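PDB 6IYT: type I modular polyketide synthase, which probably loads an extender unit, likely ethylmalonyl from its coenzyme A thioester, onto the assembly line through its acyltransferase domain during salinomycin biosynthesis. Local coordinates for residues S80-R85 with D446-F451; A74-Y79 with R454-V459; R33-S38 with V450-G455. All coordinates share one frame; numbering follows the deposited sequence.

Contact 1: S80-R85 with D446-F451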
ATOM      1  N   SER A  80     -23.434  -4.993  16.630  1.00  8.61           N
ATOM      2  CA  SER A  80     -23.457  -5.243  18.067  1.00  9.28           C
ATOM      3  C   SER A  80     -22.140  -5.891  18.561  1.00  9.50           C
ATOM      4  O   SER A  80     -21.607  -5.538  19.611  1.00 10.31           O
ATOM      5  CB  SER A  80     -24.652  -6.119  18.424  1.00 11.51           C
ATOM      6  OG  SER A  80     -25.873  -5.472  18.064  1.00 12.25           O
ATOM      7  N   LEU A  81     -21.630  -6.824  17.786  1.00  9.62           N
ATOM      8  CA  LEU A  81     -20.344  -7.441  18.078  1.00  9.49           C
ATOM      9  C   LEU A  81     -19.241  -6.382  18.106  1.00 11.80           C
ATOM     10  O   LEU A  81     -18.302  -6.490  18.879  1.00 13.76           O
ATOM     11  CB  LEU A  81     -20.022  -8.487  17.035  1.00  8.44           C
ATOM     12  CG  LEU A  81     -20.843  -9.767  17.137  1.00  8.82           C
ATOM     13  CD1 LEU A  81     -20.736 -10.535  15.863  1.00  9.47           C
ATOM     14  CD2 LEU A  81     -20.401 -10.634  18.332  1.00  8.55           C
ATOM     15  N   ALA A  82     -19.330  -5.397  17.209  1.00  9.38           N
ATOM     16  CA  ALA A  82     -18.314  -4.348  17.124  1.00  9.76           C
ATOM     17  C   ALA A  82     -18.444  -3.340  18.269  1.00 13.57           C
ATOM     18  O   ALA A  82     -17.457  -2.796  18.723  1.00 15.84           O
ATOM     19  CB  ALA A  82     -18.399  -3.637  15.779  1.00 10.99           C
ATOM     20  N   ALA A  83     -19.670  -3.061  18.705  1.00 13.35           N
ATOM     21  CA  ALA A  83     -19.888  -1.967  19.613  1.00 17.12           C
ATOM     22  C   ALA A  83     -19.826  -2.431  21.070  1.00 22.28           C
ATOM     23  O   ALA A  83     -19.468  -1.663  21.933  1.00 29.02           O
ATOM     24  CB  ALA A  83     -21.219  -1.285  19.312  1.00 17.72           C
ATOM     25  N   THR A  84     -20.212  -3.682  21.336  1.00 22.98           N
ATOM     26  CA  THR A  84     -20.628  -4.082  22.702  1.00 25.74           C
ATOM     27  C   THR A  84     -19.699  -5.119  23.316  1.00 25.28           C
ATOM     28  O   THR A  84     -19.815  -5.441  24.495  1.00 26.89           O
ATOM     29  CB  THR A  84     -22.098  -4.613  22.754  1.00 28.58           C
ATOM     30  OG1 THR A  84     -22.166  -5.948  22.229  1.00 29.15           O
ATOM     31  CG2 THR A  84     -23.041  -3.712  21.962  1.00 27.91           C
ATOM     32  N   ARG A  85     -18.755  -5.622  22.533  1.00 25.04           N
ATOM     33  CA  ARG A  85     -17.821  -6.604  23.041  1.00 27.88           C
ATOM     34  C   ARG A  85     -16.467  -5.947  23.259  1.00 25.03           C
ATOM     35  O   ARG A  85     -16.007  -5.185  22.421  1.00 22.51           O
ATOM     36  CB  ARG A  85     -17.682  -7.778  22.062  1.00 26.79           C
ATOM     37  CG  ARG A  85     -18.898  -8.682  21.984  1.00 25.37           C
ATOM     38  CD  ARG A  85     -19.088  -9.488  23.263  1.00 28.37           C
ATOM     39  NE  ARG A  85     -19.613 -10.814  22.960  1.00 32.64           N
ATOM     40  CZ  ARG A  85     -20.784 -11.279  23.372  1.00 32.30           C
ATOM     41  NH1 ARG A  85     -21.208 -12.460  22.929  1.00 30.01           N
ATOM     42  NH2 ARG A  85     -21.550 -10.553  24.204  1.00 36.16           N
ATOM     43  N   ASP A 446     -11.547   0.714  14.376  1.00  9.92           N
ATOM     44  CA  ASP A 446     -12.887   1.089  14.805  1.00 11.04           C
ATOM     45  C   ASP A 446     -13.921   0.463  13.911  1.00 10.10           C
ATOM     46  O   ASP A 446     -14.348   1.058  12.906  1.00 12.10           O
ATOM     47  CB  ASP A 446     -13.036   2.602  14.823  1.00 12.07           C
ATOM     48  CG  ASP A 446     -14.418   3.033  15.174  1.00 15.74           C
ATOM     49  OD1 ASP A 446     -15.189   2.184  15.677  1.00 16.05           O
ATOM     50  OD2 ASP A 446     -14.788   4.155  14.786  1.00 15.96           O
ATOM     51  N   TRP A 447     -14.203  -0.800  14.186  1.00  8.88           N
ATOM     52  CA  TRP A 447     -15.117  -1.584  13.398  1.00  9.05           C
ATOM     53  C   TRP A 447     -16.517  -0.993  13.343  1.00 10.18           C
ATOM     54  O   TRP A 447     -17.249  -1.229  12.402  1.00  8.84           O
ATOM     55  CB  TRP A 447     -15.186  -2.970  13.955  1.00  8.93           C
ATOM     56  CG  TRP A 447     -13.978  -3.789  13.644  1.00  7.79           C
ATOM     57  CD1 TRP A 447     -12.967  -4.078  14.477  1.00  7.40           C
ATOM     58  CD2 TRP A 447     -13.711  -4.478  12.428  1.00  7.31           C
ATOM     59  NE1 TRP A 447     -12.063  -4.883  13.862  1.00  7.73           N
ATOM     60  CE2 TRP A 447     -12.497  -5.153  12.595  1.00  7.62           C
ATOM     61  CE3 TRP A 447     -14.396  -4.621  11.228  1.00  8.07           C
ATOM     62  CZ2 TRP A 447     -11.894  -5.866  11.571  1.00  7.47           C
ATOM     63  CZ3 TRP A 447     -13.816  -5.367  10.223  1.00  8.52           C
ATOM     64  CH2 TRP A 447     -12.606  -6.044  10.432  1.00  8.09           C
ATOM     65  N   THR A 448     -16.899  -0.242  14.364  1.00 10.19           N
ATOM     66  CA  THR A 448     -18.211   0.420  14.352  1.00 12.60           C
ATOM     67  C   THR A 448     -18.378   1.331  13.120  1.00 12.06           C
ATOM     68  O   THR A 448     -19.473   1.440  12.561  1.00 10.89           O
ATOM     69  CB  THR A 448     -18.413   1.238  15.625  1.00 15.77           C
ATOM     70  OG1 THR A 448     -18.489   0.340  16.749  1.00 18.39           O
ATOM     71  CG2 THR A 448     -19.669   2.072  15.533  1.00 23.23           C
ATOM     72  N   ALA A 449     -17.288   1.931  12.672  1.00 10.62           N
ATOM     73  CA  ALA A 449     -17.334   2.835  11.524  1.00  9.36           C
ATOM     74  C   ALA A 449     -17.689   2.111  10.210  1.00  9.62           C
ATOM     75  O   ALA A 449     -18.228   2.712   9.282  1.00  9.21           O
ATOM     76  CB  ALA A 449     -16.010   3.582  11.388  1.00 10.41           C
ATOM     77  N   VAL A 450     -17.445   0.804  10.147  1.00  9.28           N
ATOM     78  CA  VAL A 450     -17.851   0.015   8.993  1.00  9.27           C
ATOM     79  C   VAL A 450     -19.371   0.063   8.773  1.00  9.31           C
ATOM     80  O   VAL A 450     -19.845  -0.100   7.653  1.00 10.87           O
ATOM     81  CB  VAL A 450     -17.376  -1.468   9.145  1.00 10.42           C
ATOM     82  CG1 VAL A 450     -18.003  -2.347   8.111  1.00 10.78           C
ATOM     83  CG2 VAL A 450     -15.870  -1.532   9.060  1.00 10.19           C
ATOM     84  N   PHE A 451     -20.130   0.228   9.857  1.00  8.20           N
ATOM     85  CA  PHE A 451     -21.560   0.138   9.788  1.00  9.49           C
ATOM     86  C   PHE A 451     -22.252   1.495   9.564  1.00 11.01           C
ATOM     87  O   PHE A 451     -23.494   1.556   9.487  1.00 11.56           O
ATOM     88  CB  PHE A 451     -22.107  -0.529  11.046  1.00  8.56           C
ATOM     89  CG  PHE A 451     -21.686  -1.950  11.196  1.00  8.13           C
ATOM     90  CD1 PHE A 451     -22.358  -2.965  10.511  1.00  8.40           C
ATOM     91  CD2 PHE A 451     -20.519  -2.266  11.878  1.00  8.26           C
ATOM     92  CE1 PHE A 451     -21.872  -4.254  10.515  1.00  8.35           C
ATOM     93  CE2 PHE A 451     -20.043  -3.564  11.894  1.00  7.61           C
ATOM     94  CZ  PHE A 451     -20.721  -4.553  11.234  1.00  8.17           C
TER
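Ala82, on the last turns of helix 74-84, faces the short run 447-450, whose backbone has helical torsions, and the two segments come nearest at the CA atoms of Ala82 and Thr448, 5.5 Å apart. The methyl of Ala82 does most of the touching. Its CB meets Trp447 CB at 3.8 Å; the touch is made by the CB methylene of the tryptophan, and with CG beside the backbone N (chi1 -75°) the indole itself leads away from helix 74-84, toward Trp439, which it meets edge-to-face, and toward Pro44 and Ile46. The same methyl lies 4.2 Å from Phe451 CE2, approaching that ring obliquely. Thr448 flanks the helix with its hydroxyl: OG1 stands 3.9 Å from Ala83 CA and 4.1 Å from Ala83 CB. Earlier on the same helix, Tyr79 adds to this surface, its side chain touching both Thr448 and Phe451. Across the interface the chemistry is van der Waals contact of small groups, which implies that close backbone approach and fit, rather than polar pairing, join the C-terminal loop to helix 74-84, which lies in the CurL-like region.

Contact 2: A74-Y79 with R454-V459; sequences ATDLGY and RGAKAV
Asp76 on helix 74-84, in the CurL-like region of the polyketide synthase, reaches across the C-terminal loop 454-459, whose part 456-459 is extended and runs over one side of the helix. With CG beside its backbone N (chi1 -67°), Asp76 brings its carboxylate to the loop, where OD1 accepts from Lys457 N at 3.0 Å in a fairly straight bond, 158° at the hydrogen. The N-H comes from above the carboxylate plane, 52° out of it. Lys457 runs obliquely past the carboxylate, its CG 3.6 Å from Asp76 OD1, but the chain then bends and its ammonium stays too far off for an ion pair. Val459 crosses Asp76 at about a right angle, CG1 pressing on Asp76 CB at 3.5 Å, while its other branch, CG2, lies 3.8 Å from Leu77 CD2; the two methyls straddle neighbouring helix residues. Further along the helix, Tyr79 CB touches the methyl of Ala456, and the ring juts across the loop, its CD2/CE2 edge near Ala458 N. Ser80 OG continues the polar join by bonding to Val459 N. At the other end Arg454, which also makes a weak, long ion pair with Asp40, crosses Thr75 at about a right angle, and its NH2 lies 3.7 Å from the methyl CG2 of Thr75.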
ATOM      1  N   ALA A  74     -28.353  -9.651  10.042  1.00 14.79           N
ATOM      2  CA  ALA A  74     -26.927  -9.812   9.881  1.00 16.66           C
ATOM      3  C   ALA A  74     -26.202  -8.546  10.273  1.00 15.16           C
ATOM      4  O   ALA A  74     -25.222  -8.584  11.031  1.00 13.74           O
ATOM      5  CB  ALA A  74     -26.598 -10.187   8.443  1.00 19.93           C
ATOM      6  N   THR A  75     -26.653  -7.405   9.778  1.00 14.80           N
ATOM      7  CA  THR A  75     -25.919  -6.215  10.008  1.00 14.66           C
ATOM      8  C   THR A  75     -26.093  -5.700  11.449  1.00 13.90           C
ATOM      9  O   THR A  75     -25.124  -5.218  12.066  1.00 10.16           O
ATOM     10  CB  THR A  75     -26.188  -5.142   8.918  1.00 21.69           C
ATOM     11  OG1 THR A  75     -27.097  -4.168   9.406  1.00 30.82           O
ATOM     12  CG2 THR A  75     -26.750  -5.809   7.637  1.00 19.49           C
ATOM     13  N   ASP A  76     -27.263  -5.943  12.055  1.00 12.01           N
ATOM     14  CA  ASP A  76     -27.443  -5.611  13.481  1.00 12.24           C
ATOM     15  C   ASP A  76     -26.452  -6.419  14.360  1.00 10.12           C
ATOM     16  O   ASP A  76     -25.928  -5.906  15.359  1.00 10.56           O
ATOM     17  CB  ASP A  76     -28.880  -5.915  13.949  1.00 13.89           C
ATOM     18  CG  ASP A  76     -29.943  -5.003  13.295  1.00 17.88           C
ATOM     19  OD1 ASP A  76     -29.593  -3.889  12.826  1.00 16.22           O
ATOM     20  OD2 ASP A  76     -31.148  -5.332  13.449  1.00 16.49           O
ATOM     21  N   LEU A  77     -26.328  -7.702  14.083  1.00  9.83           N
ATOM     22  CA  LEU A  77     -25.384  -8.562  14.868  1.00  8.95           C
ATOM     23  C   LEU A  77     -23.942  -8.106  14.698  1.00  9.06           C
ATOM     24  O   LEU A  77     -23.201  -7.986  15.666  1.00  7.43           O
ATOM     25  CB  LEU A  77     -25.529 -10.019  14.480  1.00  9.50           C
ATOM     26  CG  LEU A  77     -26.829 -10.668  14.940  1.00 11.93           C
ATOM     27  CD1 LEU A  77     -27.110 -11.948  14.159  1.00 12.95           C
ATOM     28  CD2 LEU A  77     -26.733 -10.952  16.420  1.00 11.90           C
ATOM     29  N   GLY A  78     -23.571  -7.765  13.480  1.00  8.15           N
ATOM     30  CA  GLY A  78     -22.207  -7.279  13.229  1.00  8.03           C
ATOM     31  C   GLY A  78     -21.947  -5.982  13.986  1.00  7.71           C
ATOM     32  O   GLY A  78     -20.916  -5.817  14.634  1.00  7.56           O
ATOM     33  N   TYR A  79     -22.890  -5.049  13.896  1.00  9.31           N
ATOM     34  CA  TYR A  79     -22.791  -3.811  14.622  1.00 10.24           C
ATOM     35  C   TYR A  79     -22.664  -4.058  16.123  1.00  8.35           C
ATOM     36  O   TYR A  79     -21.811  -3.481  16.786  1.00  9.04           O
ATOM     37  CB  TYR A  79     -23.996  -2.913  14.347  1.00 12.28           C
ATOM     38  CG  TYR A  79     -23.971  -1.670  15.193  1.00 14.86           C
ATOM     39  CD1 TYR A  79     -23.054  -0.633  14.931  1.00 18.52           C
ATOM     40  CD2 TYR A  79     -24.762  -1.569  16.317  1.00 19.88           C
ATOM     41  CE1 TYR A  79     -22.954   0.463  15.777  1.00 19.64           C
ATOM     42  CE2 TYR A  79     -24.699  -0.460  17.139  1.00 21.83           C
ATOM     43  CZ  TYR A  79     -23.778   0.532  16.892  1.00 24.81           C
ATOM     44  OH  TYR A  79     -23.698   1.597  17.749  1.00 31.44           O
ATOM     45  N   ARG A 454     -25.735   2.136   7.465  1.00 15.87           N
ATOM     46  CA  ARG A 454     -26.413   0.862   7.174  1.00 13.52           C
ATOM     47  C   ARG A 454     -27.762   0.776   7.891  1.00 14.01           C
ATOM     48  O   ARG A 454     -28.477  -0.208   7.738  1.00 16.01           O
ATOM     49  CB  ARG A 454     -25.547  -0.320   7.591  1.00 14.79           C
ATOM     50  CG  ARG A 454     -24.182  -0.386   6.904  1.00 15.16           C
ATOM     51  CD  ARG A 454     -24.308  -0.621   5.389  1.00 19.99           C
ATOM     52  NE  ARG A 454     -25.174  -1.762   5.070  1.00 22.98           N
ATOM     53  CZ  ARG A 454     -24.767  -3.039   4.979  1.00 29.73           C
ATOM     54  NH1 ARG A 454     -23.481  -3.369   5.145  1.00 30.21           N
ATOM     55  NH2 ARG A 454     -25.643  -3.984   4.643  1.00 34.08           N
ATOM     56  N   GLY A 455     -27.990   1.702   8.808  1.00 12.78           N
ATOM     57  CA  GLY A 455     -29.203   1.707   9.622  1.00 14.01           C
ATOM     58  C   GLY A 455     -29.254   0.588  10.653  1.00 13.79           C
ATOM     59  O   GLY A 455     -30.319   0.053  10.936  1.00 14.79           O
ATOM     60  N   ALA A 456     -28.081   0.175  11.147  1.00 12.13           N
ATOM     61  CA  ALA A 456     -27.976  -0.915  12.139  1.00 13.93           C
ATOM     62  C   ALA A 456     -28.393  -0.459  13.544  1.00 14.53           C
ATOM     63  O   ALA A 456     -28.380   0.746  13.859  1.00 13.01           O
ATOM     64  CB  ALA A 456     -26.551  -1.464  12.175  1.00 15.04           C
ATOM     65  N   LYS A 457     -28.778  -1.416  14.382  1.00 15.57           N
ATOM     66  CA  LYS A 457     -29.041  -1.136  15.798  1.00 20.41           C
ATOM     67  C   LYS A 457     -28.505  -2.265  16.646  1.00 17.21           C
ATOM     68  O   LYS A 457     -28.411  -3.417  16.182  1.00 19.50           O
ATOM     69  CB  LYS A 457     -30.535  -0.989  16.051  1.00 25.48           C
ATOM     70  CG  LYS A 457     -31.376  -2.067  15.383  1.00 29.37           C
ATOM     71  CD  LYS A 457     -32.846  -1.971  15.783  1.00 42.90           C
ATOM     72  CE  LYS A 457     -33.136  -2.829  17.008  1.00 49.48           C
ATOM     73  NZ  LYS A 457     -34.061  -2.155  17.970  1.00 52.39           N
ATOM     74  N   ALA A 458     -28.242  -1.965  17.903  1.00 17.47           N
ATOM     75  CA  ALA A 458     -27.787  -2.999  18.869  1.00 18.37           C
ATOM     76  C   ALA A 458     -28.877  -4.037  19.137  1.00 20.68           C
ATOM     77  O   ALA A 458     -30.066  -3.701  19.269  1.00 20.08           O
ATOM     78  CB  ALA A 458     -27.332  -2.345  20.168  1.00 21.28           C
ATOM     79  N   VAL A 459     -28.471  -5.299  19.163  1.00 17.18           N
ATOM     80  CA  VAL A 459     -29.387  -6.404  19.394  1.00 17.13           C
ATOM     81  C   VAL A 459     -28.785  -7.340  20.429  1.00 19.84           C
ATOM     82  O   VAL A 459     -27.572  -7.349  20.638  1.00 16.09           O
ATOM     83  CB  VAL A 459     -29.696  -7.178  18.100  1.00 17.20           C
ATOM     84  CG1 VAL A 459     -30.412  -6.278  17.104  1.00 18.17           C
ATOM     85  CG2 VAL A 459     -28.420  -7.746  17.499  1.00 15.30           C
TER

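Contact 3: R33-S38 with V450-G455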
ATOM      1  N   ARG A  33     -17.666  12.259   7.010  1.00 37.26           N
ATOM      2  CA  ARG A  33     -19.102  11.915   6.981  1.00 36.95           C
ATOM      3  C   ARG A  33     -19.527  11.205   5.688  1.00 27.49           C
ATOM      4  O   ARG A  33     -20.585  10.581   5.669  1.00 22.87           O
ATOM      5  CB  ARG A  33     -19.956  13.169   7.176  1.00 41.46           C
ATOM      6  CG  ARG A  33     -21.460  12.901   7.179  1.00 43.81           C
ATOM      7  CD  ARG A  33     -22.214  13.888   6.299  1.00 48.18           C
ATOM      8  NE  ARG A  33     -21.614  13.990   4.973  1.00 55.06           N
ATOM      9  CZ  ARG A  33     -20.727  14.917   4.619  1.00 71.92           C
ATOM     10  NH1 ARG A  33     -20.337  15.844   5.489  1.00 73.98           N
ATOM     11  NH2 ARG A  33     -20.234  14.924   3.387  1.00 80.98           N
ATOM     12  N   PRO A  34     -18.626  11.144   4.655  1.00 23.68           N
ATOM     13  CA  PRO A  34     -18.888  10.033   3.744  1.00 18.88           C
ATOM     14  C   PRO A  34     -18.752   8.722   4.490  1.00 14.72           C
ATOM     15  O   PRO A  34     -17.897   8.590   5.361  1.00 15.26           O
ATOM     16  CB  PRO A  34     -17.794  10.171   2.662  1.00 18.43           C
ATOM     17  CG  PRO A  34     -16.967  11.374   3.052  1.00 21.39           C
ATOM     18  CD  PRO A  34     -17.771  12.163   4.034  1.00 21.06           C
ATOM     19  N   ALA A  35     -19.600   7.775   4.167  1.00 11.38           N
ATOM     20  CA  ALA A  35     -19.534   6.462   4.790  1.00  9.58           C
ATOM     21  C   ALA A  35     -18.369   5.713   4.181  1.00  8.18           C
ATOM     22  O   ALA A  35     -18.097   5.869   2.997  1.00  7.74           O
ATOM     23  CB  ALA A  35     -20.822   5.698   4.533  1.00  9.70           C
ATOM     24  N   LEU A  36     -17.841   4.738   4.919  1.00  6.57           N
ATOM     25  CA  LEU A  36     -16.862   3.823   4.360  1.00  7.56           C
ATOM     26  C   LEU A  36     -17.437   3.026   3.191  1.00  7.66           C
ATOM     27  O   LEU A  36     -16.800   2.916   2.156  1.00  7.71           O
ATOM     28  CB  LEU A  36     -16.287   2.878   5.443  1.00  8.95           C
ATOM     29  CG  LEU A  36     -15.303   1.807   4.939  1.00 11.31           C
ATOM     30  CD1 LEU A  36     -14.119   2.421   4.217  1.00 14.15           C
ATOM     31  CD2 LEU A  36     -14.801   0.942   6.090  1.00 14.73           C
ATOM     32  N   PHE A  37     -18.651   2.470   3.365  1.00  7.80           N
ATOM     33  CA  PHE A  37     -19.321   1.712   2.302  1.00  8.77           C
ATOM     34  C   PHE A  37     -20.736   2.242   2.047  1.00  9.99           C
ATOM     35  O   PHE A  37     -21.434   2.651   2.990  1.00 11.77           O
ATOM     36  CB  PHE A  37     -19.387   0.235   2.671  1.00  9.74           C
ATOM     37  CG  PHE A  37     -18.044  -0.396   2.881  1.00  9.11           C
ATOM     38  CD1 PHE A  37     -17.128  -0.440   1.857  1.00  9.44           C
ATOM     39  CD2 PHE A  37     -17.711  -0.954   4.086  1.00 11.11           C
ATOM     40  CE1 PHE A  37     -15.913  -1.073   2.019  1.00  9.92           C
ATOM     41  CE2 PHE A  37     -16.475  -1.561   4.270  1.00 10.00           C
ATOM     42  CZ  PHE A  37     -15.575  -1.604   3.236  1.00 10.11           C
ATOM     43  N   SER A  38     -21.162   2.181   0.787  1.00 10.45           N
ATOM     44  CA  SER A  38     -22.542   2.462   0.420  1.00 13.19           C
ATOM     45  C   SER A  38     -23.275   1.173   0.039  1.00 14.66           C
ATOM     46  O   SER A  38     -22.669   0.124  -0.133  1.00 13.96           O
ATOM     47  CB  SER A  38     -22.567   3.405  -0.772  1.00 14.15           C
ATOM     48  OG  SER A  38     -21.803   2.844  -1.835  1.00 14.60           O
ATOM     49  N   VAL A 450     -17.445   0.804  10.147  1.00  9.28           N
ATOM     50  CA  VAL A 450     -17.851   0.015   8.993  1.00  9.27           C
ATOM     51  C   VAL A 450     -19.371   0.063   8.773  1.00  9.31           C
ATOM     52  O   VAL A 450     -19.845  -0.100   7.653  1.00 10.87           O
ATOM     53  CB  VAL A 450     -17.376  -1.468   9.145  1.00 10.42           C
ATOM     54  CG1 VAL A 450     -18.003  -2.347   8.111  1.00 10.78           C
ATOM     55  CG2 VAL A 450     -15.870  -1.532   9.060  1.00 10.19           C
ATOM     56  N   PHE A 451     -20.130   0.228   9.857  1.00  8.20           N
ATOM     57  CA  PHE A 451     -21.560   0.138   9.788  1.00  9.49           C
ATOM     58  C   PHE A 451     -22.252   1.495   9.564  1.00 11.01           C
ATOM     59  O   PHE A 451     -23.494   1.556   9.487  1.00 11.56           O
ATOM     60  CB  PHE A 451     -22.107  -0.529  11.046  1.00  8.56           C
ATOM     61  CG  PHE A 451     -21.686  -1.950  11.196  1.00  8.13           C
ATOM     62  CD1 PHE A 451     -22.358  -2.965  10.511  1.00  8.40           C
ATOM     63  CD2 PHE A 451     -20.519  -2.266  11.878  1.00  8.26           C
ATOM     64  CE1 PHE A 451     -21.872  -4.254  10.515  1.00  8.35           C
ATOM     65  CE2 PHE A 451     -20.043  -3.564  11.894  1.00  7.61           C
ATOM     66  CZ  PHE A 451     -20.721  -4.553  11.234  1.00  8.17           C
ATOM     67  N   ALA A 452     -21.463   2.536   9.340  1.00 12.25           N
ATOM     68  CA  ALA A 452     -22.016   3.884   9.065  1.00 13.04           C
ATOM     69  C   ALA A 452     -22.944   3.834   7.856  1.00 14.01           C
ATOM     70  O   ALA A 452     -22.606   3.230   6.822  1.00 11.64           O
ATOM     71  CB  ALA A 452     -20.906   4.874   8.837  1.00 12.82           C
ATOM     72  N   GLY A 453     -24.185   4.299   8.063  1.00 12.90           N
ATOM     73  CA  GLY A 453     -25.147   4.453   6.980  1.00 16.53           C
ATOM     74  C   GLY A 453     -25.996   3.219   6.730  1.00 17.19           C
ATOM     75  O   GLY A 453     -26.808   3.200   5.803  1.00 17.39           O
ATOM     76  N   ARG A 454     -25.735   2.136   7.465  1.00 15.87           N
ATOM     77  CA  ARG A 454     -26.413   0.862   7.174  1.00 13.52           C
ATOM     78  C   ARG A 454     -27.762   0.776   7.891  1.00 14.01           C
ATOM     79  O   ARG A 454     -28.477  -0.208   7.738  1.00 16.01           O
ATOM     80  CB  ARG A 454     -25.547  -0.320   7.591  1.00 14.79           C
ATOM     81  CG  ARG A 454     -24.182  -0.386   6.904  1.00 15.16           C
ATOM     82  CD  ARG A 454     -24.308  -0.621   5.389  1.00 19.99           C
ATOM     83  NE  ARG A 454     -25.174  -1.762   5.070  1.00 22.98           N
ATOM     84  CZ  ARG A 454     -24.767  -3.039   4.979  1.00 29.73           C
ATOM     85  NH1 ARG A 454     -23.481  -3.369   5.145  1.00 30.21           N
ATOM     86  NH2 ARG A 454     -25.643  -3.984   4.643  1.00 34.08           N
ATOM     87  N   GLY A 455     -27.990   1.702   8.808  1.00 12.78           N
ATOM     88  CA  GLY A 455     -29.203   1.707   9.622  1.00 14.01           C
ATOM     89  C   GLY A 455     -29.254   0.588  10.653  1.00 13.79           C
ATOM     90  O   GLY A 455     -30.319   0.053  10.936  1.00 14.79           O
TER
HETATM   91  O   HOH W   1     -20.021   2.377   5.988  1.00  7.83           O
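Ala35, Leu36 and Phe37 of the N-terminal loop meet the start of the C-terminal tail at Val450 and Ala452, where a type II beta turn runs from Phe451 to Arg454. The approach is closest between the CA atoms of Ala35 and Ala452, 5.6 Å apart, and neither segment forms regular helix or strand here.

Apolar contacts make up the inner part. Leu36 and Val450 pass each other at a slant, CD2 of Leu36 meeting CG2 of Val450 at 4.0 Å; the leucine CG stands anti to its backbone N (chi1 176°), which carries the isobutyl group toward the valine. The other valine methyl, CG1, sits at the edge of the Phe37 ring, near its plane, 4.2 Å from CE2. One face of that ring is taken by its own neighbour, with Leu36 CG 3.6 Å above the plane and over the centre. Pro428, Val431 and Leu432 of helix 428-439 also touch Phe37, and Phe435 touches Leu36, so the two loops pack together against that helix. Toward the outside, Ala35 turns its methyl to the turn, with CB 3.8 Å from Ala452 O.

Polar contacts use backbone atoms of the two segments. Within the turn, Arg454 N donates to Phe451 O, and Gly453, with its positive phi of 90°, occupies a position that suits glycine in a type II turn. Leu36 O accepts from Ser143 OG, which ties the N-terminal loop to the region ahead of helix 144-158. A water bridges the loops: it accepts from Phe37 N at 3.0 Å and lies within hydrogen-bonding distance of two carbonyls of the tail, Val450 O and Ala452 O, the latter at 2.8 Å.

From the N terminus, the chain begins with loop 33-38, passes through strand 43-49 and reaches helix 74-84, whose first half serves contact 2 and whose end serves contact 1. After the acyltransferase region and helix 428-439 it returns as the tail 446-459, on which all three contacts end. Contact 3 closes the longest loop, from 33-38 to 450-455. Contact 1 is nested inside the loop closed by contact 2. Contacts 1 and 3 share Val450 and Phe451; contacts 2 and 3 share Arg454 and Gly455. Ser80 OG on Val459 N joins contacts 1 and 2, and Phe451 CZ packs on Gly78 and Tyr79. Together they tie the returning tail to the N-terminal loop and helix 74-84.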